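Local atomic coordinates of lysyl oxidase (Pichia pastoris, PDB entry 1W7C), a protein that probably catalyses the oxidative deamination of primary amines, lysine side chains among them, using a copper ion and a topaquinone cofactor. Residues Gly501-Gln509 against Ser638-Ala646; Phe537-Trp547 against Arg599-His607. One frame throughout, in Å; residues are numbered along the deposited sequence.

Contact 1: Gly501-Gln509 against Ser638-Ala646; sequences GGTKNRASQ and SLDGEDIVA. Unlike the reference sequence in segment 501-509: Gln509 (reference Lys). With CA (calcium ion), chain D.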
# COMPACT_ATOMS: atom_id res chain seq x y z
N GLY A 501 -26.15 5.07 2.34
CA GLY A 501 -27.45 5.16 2.97
C GLY A 501 -28.35 6.10 2.21
O GLY A 501 -28.91 7.04 2.82
N GLY A 502 -28.43 5.86 0.90
CA GLY A 502 -29.20 6.63 -0.06
C GLY A 502 -28.38 7.64 -0.84
O GLY A 502 -27.17 7.76 -0.63
N THR A 503 -29.00 8.35 -1.77
CA THR A 503 -28.28 9.37 -2.51
C THR A 503 -27.94 10.61 -1.72
O THR A 503 -26.90 11.26 -1.97
CB THR A 503 -29.06 9.81 -3.78
OG1 THR A 503 -30.37 10.29 -3.42
CG2 THR A 503 -29.22 8.69 -4.78
N LYS A 504 -28.81 11.01 -0.81
CA LYS A 504 -28.66 12.29 -0.13
C LYS A 504 -27.59 12.13 0.95
O LYS A 504 -27.81 11.42 1.95
CB LYS A 504 -29.99 12.78 0.49
CG LYS A 504 -29.91 14.16 1.05
CD LYS A 504 -31.19 14.64 1.77
CE LYS A 504 -31.07 16.08 2.30
NZ LYS A 504 -32.34 16.53 2.93
N ASN A 505 -26.45 12.78 0.73
CA ASN A 505 -25.26 12.58 1.53
C ASN A 505 -24.65 13.92 1.95
O ASN A 505 -25.09 14.99 1.55
CB ASN A 505 -24.20 11.76 0.73
CG ASN A 505 -24.54 10.29 0.48
OD1 ASN A 505 -23.76 9.63 -0.22
ND2 ASN A 505 -25.62 9.75 1.06
N ARG A 506 -23.63 13.82 2.82
CA ARG A 506 -22.79 14.95 3.22
C ARG A 506 -21.37 14.43 3.15
O ARG A 506 -21.13 13.24 3.30
CB ARG A 506 -23.08 15.32 4.65
CG ARG A 506 -24.27 16.04 4.87
CD ARG A 506 -24.23 16.85 6.22
NE ARG A 506 -25.54 17.39 6.40
CZ ARG A 506 -26.59 16.69 6.77
NH1 ARG A 506 -26.46 15.47 7.22
NH2 ARG A 506 -27.76 17.30 6.83
N ALA A 507 -20.42 15.29 2.84
CA ALA A 507 -19.02 14.94 2.90
C ALA A 507 -18.42 15.68 4.08
O ALA A 507 -18.67 16.85 4.29
CB ALA A 507 -18.31 15.37 1.62
N SER A 508 -17.62 14.96 4.86
CA SER A 508 -17.04 15.53 6.07
C SER A 508 -15.63 15.07 6.24
O SER A 508 -15.16 14.13 5.60
CB SER A 508 -17.84 15.12 7.30
OG SER A 508 -17.68 13.72 7.55
N GLN A 509 -14.90 15.77 7.08
CA GLN A 509 -13.58 15.31 7.50
C GLN A 509 -13.47 15.40 9.01
O GLN A 509 -13.94 16.38 9.62
CB GLN A 509 -12.50 16.17 6.86
CG GLN A 509 -12.53 17.60 7.18
CD GLN A 509 -11.45 18.36 6.49
OE1 GLN A 509 -10.53 17.78 5.88
NE2 GLN A 509 -11.56 19.70 6.55
N SER A 638 -23.91 23.78 -3.12
CA SER A 638 -24.02 23.13 -1.83
C SER A 638 -23.92 21.61 -1.96
O SER A 638 -24.53 21.00 -2.83
CB SER A 638 -25.35 23.45 -1.16
OG SER A 638 -25.47 22.78 0.09
N LEU A 639 -23.16 21.03 -1.06
CA LEU A 639 -23.04 19.58 -0.94
C LEU A 639 -23.69 19.10 0.37
O LEU A 639 -23.54 17.94 0.76
CB LEU A 639 -21.57 19.17 -0.94
CG LEU A 639 -20.77 19.52 -2.21
CD1 LEU A 639 -19.30 19.18 -1.99
CD2 LEU A 639 -21.32 18.87 -3.44
N ASP A 640 -24.37 20.00 1.06
CA ASP A 640 -24.84 19.75 2.41
C ASP A 640 -26.22 19.07 2.35
O ASP A 640 -27.23 19.72 2.45
CB ASP A 640 -24.88 21.11 3.16
CG ASP A 640 -25.04 20.96 4.64
OD1 ASP A 640 -25.21 19.85 5.12
OD2 ASP A 640 -25.01 21.94 5.42
N GLY A 641 -26.23 17.77 2.10
CA GLY A 641 -27.46 17.00 1.91
C GLY A 641 -27.82 16.96 0.43
O GLY A 641 -28.81 17.52 -0.02
N GLU A 642 -26.95 16.33 -0.34
CA GLU A 642 -27.03 16.29 -1.78
C GLU A 642 -26.44 14.97 -2.26
O GLU A 642 -25.73 14.31 -1.52
CB GLU A 642 -26.28 17.47 -2.40
CG GLU A 642 -26.86 18.84 -2.08
CD GLU A 642 -28.26 19.10 -2.63
OE1 GLU A 642 -28.70 18.46 -3.60
OE2 GLU A 642 -28.93 19.99 -2.07
N ASP A 643 -26.72 14.62 -3.51
CA ASP A 643 -26.06 13.47 -4.14
C ASP A 643 -24.66 13.92 -4.55
O ASP A 643 -24.50 14.83 -5.38
CB ASP A 643 -26.87 13.04 -5.34
CG ASP A 643 -26.37 11.79 -5.97
OD1 ASP A 643 -25.27 11.33 -5.60
OD2 ASP A 643 -27.06 11.19 -6.84
N ILE A 644 -23.66 13.34 -3.90
CA ILE A 644 -22.27 13.72 -4.06
C ILE A 644 -21.58 12.65 -4.91
O ILE A 644 -21.88 11.44 -4.83
CB ILE A 644 -21.59 13.83 -2.66
CG1 ILE A 644 -22.27 14.92 -1.84
CG2 ILE A 644 -20.08 14.10 -2.80
CD1 ILE A 644 -21.83 15.01 -0.41
N VAL A 645 -20.65 13.13 -5.73
CA VAL A 645 -19.72 12.28 -6.46
C VAL A 645 -18.29 12.69 -6.03
O VAL A 645 -17.98 13.89 -5.94
CB VAL A 645 -19.83 12.50 -8.00
CG1 VAL A 645 -18.82 11.68 -8.77
CG2 VAL A 645 -21.24 12.26 -8.46
N ALA A 646 -17.46 11.68 -5.72
CA ALA A 646 -16.04 11.93 -5.48
C ALA A 646 -15.28 11.52 -6.73
O ALA A 646 -15.43 10.45 -7.24
CB ALA A 646 -15.54 11.15 -4.27
CA CA D . -23.64 9.86 -4.83
O HOH W 1 -24.37 10.69 -2.68
O HOH W 2 -28.62 19.71 5.17
O HOH W 3 -21.45 17.95 2.64
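Arg506 and Asp640 form a salt bridge beside the place where Asn505 pairs with Glu642. With CG beside its own backbone N (chi1 -76°), the arginine departs from CB alongside the opposing chain and runs extended as far as NE. Its CG rests 3.8 Å from Gly641 N, and CD passes 3.3 Å from Asp640 OD1. NE then gives its N-H to that same OD1 at 2.8 Å; the oxygen lies at the edge of the guanidinium, in its plane, although the carboxylate plane is turned 77° away. At the tip, NH2 holds a water that also donates to Asp640 O, while NH1 bonds to Ala560 O. A leucine in place of Arg506 would probably leave the Asp640 carboxylate without its charge partner and the inverse gamma turn centred on Asp640 freer to shift.

Asn505 O receives the N-H of Glu642 at 3.0 Å and, weakly, that of Gly641, whereas Asn505 N returns a bond to Glu642 O at 2.8 Å. At the backbone angles of Gly641 a CB would be jammed against the carbonyl O of Asp640, and it would also run into Lys504 CE, which packs 3.5 Å from Gly641 O. Ile644 CD1 makes the apolar contact of this pairing, 4.1 Å from Ala507 CB; a branched aliphatic side chain suits this buried place.

One bridging water accepts from Ile644 N, donates to Thr503 O and, weakly, to Asn505 OD1, and binds calcium. Asp643 suits its place because OD1 reaches the ion at 2.3 Å while OD2 pairs with Lys65. Ile644 O is a further ligand; Asp497, Leu498 and Asp499 complete the set. The ends of antiparallel strands 504-518 and 642-654, their short segments 58° apart, thus join through one hydrogen-bonded pair, Asn505 with Glu642, at a G1 beta bulge beside a calcium site in the enzyme domain of this copper amine oxidase.

Contact 2: Phe537-Trp547 against Arg599-His607; sequences FENEDFNGINW and RSNLFLTKH. Unlike the reference sequence in segment 537-547: Phe537 (reference Leu), Asn539 (reference Lys). With CA (calcium ion), chain E.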
# COMPACT_ATOMS: atom_id res chain seq x y z
N PHE A 537 -17.86 19.58 4.57
CA PHE A 537 -17.56 20.21 3.27
C PHE A 537 -18.90 20.72 2.72
O PHE A 537 -19.66 19.98 2.10
CB PHE A 537 -16.92 19.21 2.31
CG PHE A 537 -15.51 18.84 2.65
CD1 PHE A 537 -15.22 17.58 3.10
CD2 PHE A 537 -14.46 19.69 2.42
CE1 PHE A 537 -13.95 17.21 3.41
CE2 PHE A 537 -13.16 19.29 2.69
CZ PHE A 537 -12.91 18.07 3.21
N GLU A 538 -19.22 21.98 3.01
CA GLU A 538 -20.56 22.52 2.73
C GLU A 538 -20.81 22.79 1.25
O GLU A 538 -21.95 22.77 0.83
CB GLU A 538 -20.81 23.79 3.56
CG GLU A 538 -20.82 23.52 5.05
CD GLU A 538 -21.25 24.71 5.89
OE1 GLU A 538 -21.48 25.80 5.35
OE2 GLU A 538 -21.36 24.53 7.11
N ASN A 539 -19.74 23.08 0.50
CA ASN A 539 -19.83 23.58 -0.87
C ASN A 539 -18.75 22.95 -1.70
O ASN A 539 -17.71 22.57 -1.17
CB ASN A 539 -19.66 25.12 -0.97
CG ASN A 539 -20.76 25.87 -0.35
OD1 ASN A 539 -20.82 25.99 0.87
ND2 ASN A 539 -21.68 26.40 -1.18
N GLU A 540 -18.97 22.86 -3.00
CA GLU A 540 -17.92 22.46 -3.92
C GLU A 540 -16.76 23.46 -3.77
O GLU A 540 -16.95 24.68 -3.79
CB GLU A 540 -18.44 22.48 -5.35
CG GLU A 540 -19.52 21.48 -5.62
CD GLU A 540 -20.17 21.62 -6.99
OE1 GLU A 540 -20.23 22.76 -7.51
OE2 GLU A 540 -20.63 20.56 -7.52
N ASP A 541 -15.55 22.91 -3.69
CA ASP A 541 -14.33 23.71 -3.51
C ASP A 541 -13.54 23.66 -4.82
O ASP A 541 -13.14 22.59 -5.28
CB ASP A 541 -13.52 23.17 -2.33
CG ASP A 541 -12.37 24.05 -1.94
OD1 ASP A 541 -11.90 24.91 -2.75
OD2 ASP A 541 -11.91 23.98 -0.78
N PHE A 542 -13.33 24.81 -5.46
CA PHE A 542 -12.59 24.86 -6.71
C PHE A 542 -11.18 24.28 -6.57
O PHE A 542 -10.65 23.74 -7.51
CB PHE A 542 -12.51 26.30 -7.20
CG PHE A 542 -11.92 26.42 -8.57
CD1 PHE A 542 -12.70 26.20 -9.69
CD2 PHE A 542 -10.57 26.68 -8.73
CE1 PHE A 542 -12.15 26.26 -10.94
CE2 PHE A 542 -10.00 26.73 -10.01
CZ PHE A 542 -10.79 26.55 -11.10
N ASN A 543 -10.59 24.42 -5.39
CA ASN A 543 -9.23 23.95 -5.12
C ASN A 543 -9.13 22.43 -5.00
O ASN A 543 -8.03 21.88 -4.99
CB ASN A 543 -8.69 24.58 -3.83
CG ASN A 543 -8.50 26.05 -3.94
OD1 ASN A 543 -8.31 26.59 -5.01
ND2 ASN A 543 -8.55 26.71 -2.80
N GLY A 544 -10.26 21.71 -4.89
CA GLY A 544 -10.24 20.30 -4.56
C GLY A 544 -9.74 20.06 -3.16
O GLY A 544 -9.61 20.98 -2.35
N ILE A 545 -9.47 18.80 -2.88
CA ILE A 545 -9.01 18.35 -1.60
C ILE A 545 -7.68 17.64 -1.82
O ILE A 545 -7.58 16.76 -2.66
CB ILE A 545 -10.01 17.38 -0.96
CG1 ILE A 545 -11.30 18.11 -0.61
CG2 ILE A 545 -9.41 16.68 0.28
CD1 ILE A 545 -12.48 17.23 -0.42
N ASN A 546 -6.67 18.01 -1.04
CA ASN A 546 -5.42 17.28 -1.01
C ASN A 546 -5.31 16.55 0.32
O ASN A 546 -5.74 17.07 1.35
CB ASN A 546 -4.25 18.22 -1.24
CG ASN A 546 -4.20 18.74 -2.69
OD1 ASN A 546 -4.54 18.00 -3.63
ND2 ASN A 546 -3.74 19.94 -2.87
N TRP A 547 -4.79 15.33 0.27
CA TRP A 547 -4.65 14.55 1.50
C TRP A 547 -3.83 15.34 2.55
O TRP A 547 -2.88 16.04 2.22
CB TRP A 547 -4.02 13.19 1.19
CG TRP A 547 -4.84 12.38 0.22
CD1 TRP A 547 -4.42 11.88 -1.00
CD2 TRP A 547 -6.19 11.91 0.39
NE1 TRP A 547 -5.45 11.22 -1.60
CE2 TRP A 547 -6.55 11.24 -0.78
CE3 TRP A 547 -7.15 12.04 1.41
CZ2 TRP A 547 -7.78 10.58 -0.93
CZ3 TRP A 547 -8.39 11.43 1.24
CH2 TRP A 547 -8.70 10.75 0.08
N ARG A 599 -5.12 18.14 -10.91
CA ARG A 599 -4.34 19.13 -10.18
C ARG A 599 -4.44 19.06 -8.66
O ARG A 599 -3.68 19.75 -7.99
CB ARG A 599 -4.75 20.53 -10.63
CG ARG A 599 -6.24 20.86 -10.44
CD ARG A 599 -6.62 22.18 -11.05
NE ARG A 599 -8.08 22.38 -11.07
CZ ARG A 599 -8.77 22.87 -10.07
NH1 ARG A 599 -8.18 23.29 -8.96
NH2 ARG A 599 -10.07 23.01 -10.20
N SER A 600 -5.36 18.22 -8.15
CA SER A 600 -5.52 17.99 -6.72
C SER A 600 -5.73 16.51 -6.53
O SER A 600 -5.94 15.79 -7.49
CB SER A 600 -6.73 18.77 -6.18
OG SER A 600 -6.52 20.15 -6.46
N ASN A 601 -5.71 16.04 -5.28
CA ASN A 601 -5.93 14.61 -5.05
C ASN A 601 -7.36 14.12 -5.32
O ASN A 601 -7.56 13.00 -5.78
CB ASN A 601 -5.54 14.22 -3.62
CG ASN A 601 -4.07 14.36 -3.33
OD1 ASN A 601 -3.71 14.99 -2.31
ND2 ASN A 601 -3.23 13.78 -4.14
N LEU A 602 -8.34 14.97 -4.99
CA LEU A 602 -9.73 14.59 -5.17
C LEU A 602 -10.63 15.83 -5.21
O LEU A 602 -10.28 16.92 -4.72
CB LEU A 602 -10.21 13.57 -4.18
CG LEU A 602 -10.88 13.62 -2.85
CD1 LEU A 602 -12.12 14.40 -2.76
CD2 LEU A 602 -11.23 12.17 -2.49
N PHE A 603 -11.78 15.65 -5.85
CA PHE A 603 -12.80 16.68 -5.92
C PHE A 603 -14.13 16.08 -5.54
O PHE A 603 -14.42 14.93 -5.85
CB PHE A 603 -12.92 17.22 -7.35
CG PHE A 603 -11.73 18.04 -7.80
CD1 PHE A 603 -10.64 17.42 -8.40
CD2 PHE A 603 -11.70 19.39 -7.61
CE1 PHE A 603 -9.54 18.19 -8.77
CE2 PHE A 603 -10.62 20.14 -8.00
CZ PHE A 603 -9.51 19.54 -8.56
N LEU A 604 -14.95 16.88 -4.86
CA LEU A 604 -16.35 16.49 -4.54
C LEU A 604 -17.30 17.39 -5.28
O LEU A 604 -17.15 18.63 -5.21
CB LEU A 604 -16.56 16.68 -3.03
CG LEU A 604 -15.65 15.83 -2.14
CD1 LEU A 604 -15.83 16.22 -0.68
CD2 LEU A 604 -15.89 14.35 -2.28
N THR A 605 -18.24 16.81 -6.02
CA THR A 605 -19.22 17.60 -6.74
C THR A 605 -20.62 17.09 -6.52
O THR A 605 -20.84 15.94 -6.10
CB THR A 605 -18.95 17.62 -8.24
OG1 THR A 605 -19.14 16.29 -8.77
CG2 THR A 605 -17.51 18.10 -8.57
N LYS A 606 -21.60 17.92 -6.85
CA LYS A 606 -23.00 17.52 -6.90
C LYS A 606 -23.22 16.68 -8.15
O LYS A 606 -22.92 17.11 -9.25
CB LYS A 606 -23.89 18.76 -6.84
CG LYS A 606 -25.35 18.52 -7.06
CD LYS A 606 -26.12 19.87 -7.11
CE LYS A 606 -27.54 19.74 -7.42
NZ LYS A 606 -28.15 21.06 -7.27
N HIS A 607 -23.82 15.52 -7.97
CA HIS A 607 -24.10 14.63 -9.09
C HIS A 607 -24.96 15.32 -10.13
O HIS A 607 -25.97 15.93 -9.78
CB HIS A 607 -24.84 13.38 -8.65
CG HIS A 607 -25.10 12.45 -9.78
ND1 HIS A 607 -26.19 12.58 -10.62
CD2 HIS A 607 -24.34 11.47 -10.31
CE1 HIS A 607 -26.10 11.68 -11.59
NE2 HIS A 607 -25.00 10.97 -11.41
CA CA E . -21.32 21.80 -9.52
O HOH W 4 -13.58 19.69 -4.63
O HOH W 5 -15.50 20.05 -3.52
O HOH W 6 -3.42 21.12 -5.53
O HOH W 7 -1.62 15.33 -0.34
O HOH W 8 -21.92 19.57 -10.16
O HOH W 9 -22.01 22.10 -11.82
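Phe542, with CG anti to its backbone N (chi1 -173°), and Arg599, whose CG sits between N and the carbonyl carbon (chi1 58°), bring ring and guanidinium face to face. The planes are 28° apart, and CZ of Arg599 lies 4.4 Å from the centre of the Phe542 ring, a cation-pi stack. Phe603 points its CZ at the opposite face of the guanidinium, its ring standing steeply to that plane, so the cation is enclosed from both sides but stacked on one ring alone. Its NH1 and NH2 both grip Phe542 O in the guanidinium plane, the NH2 bond measuring 2.8 Å; NH2 also serves Asn631.

Asp541 to Gly544 form a type I beta turn, and Ser600 OG of the opposing segment donates to its Asn543 O at 2.7 Å. Gly544 has positive phi, and a CB there would run into Phe603 CE2. Ile545 and Leu602 then exchange backbone bonds, and Asn601 makes the pairing a classic beta bulge.

Two asparagines suit the loop end because their amides replace backbone partners: Asn546 OD1 takes Asn601 N, and Asn601 OD1 takes Trp547 N at 2.8 Å. Asn601 CB presses on the face of the Trp547 five-membered ring, 4.0 Å from its centre. In the apolar middle, Ile545 CD1 meets Leu604 CD1 at 3.5 Å.

At the far end Glu540 chelates calcium through both oxygens, while Lys606 N meets the anti lone pair of OE2 at 2.9 Å. Phe633, Asp635 and Glu637 add ligands. The loop lies along strand 602-606, itself paired with strand 642-654; Leu602 and Leu604 pack on Leu555 and Ile557 of strand 553-559.

Both contacts are partly buried and belong to the same sheet region of the enzyme domain, contact 2 being nested in the chain loop that contact 1 closes. Strand 642-654 joins them: it pairs with strand 504-518 in contact 1 and with strand 602-606, which carries contact 2. Asp643 O and His607 N, 2.8 Å apart, are probably hydrogen-bonded, and Ala507 packs against Leu604 in a shared apolar layer. Each has its own calcium ion and a bulge, but contact 1 is a strand pair edged by a salt bridge and bridging waters, whereas contact 2 fastens an irregular loop through side-chain amides, a stacked arginine and a larger apolar patch.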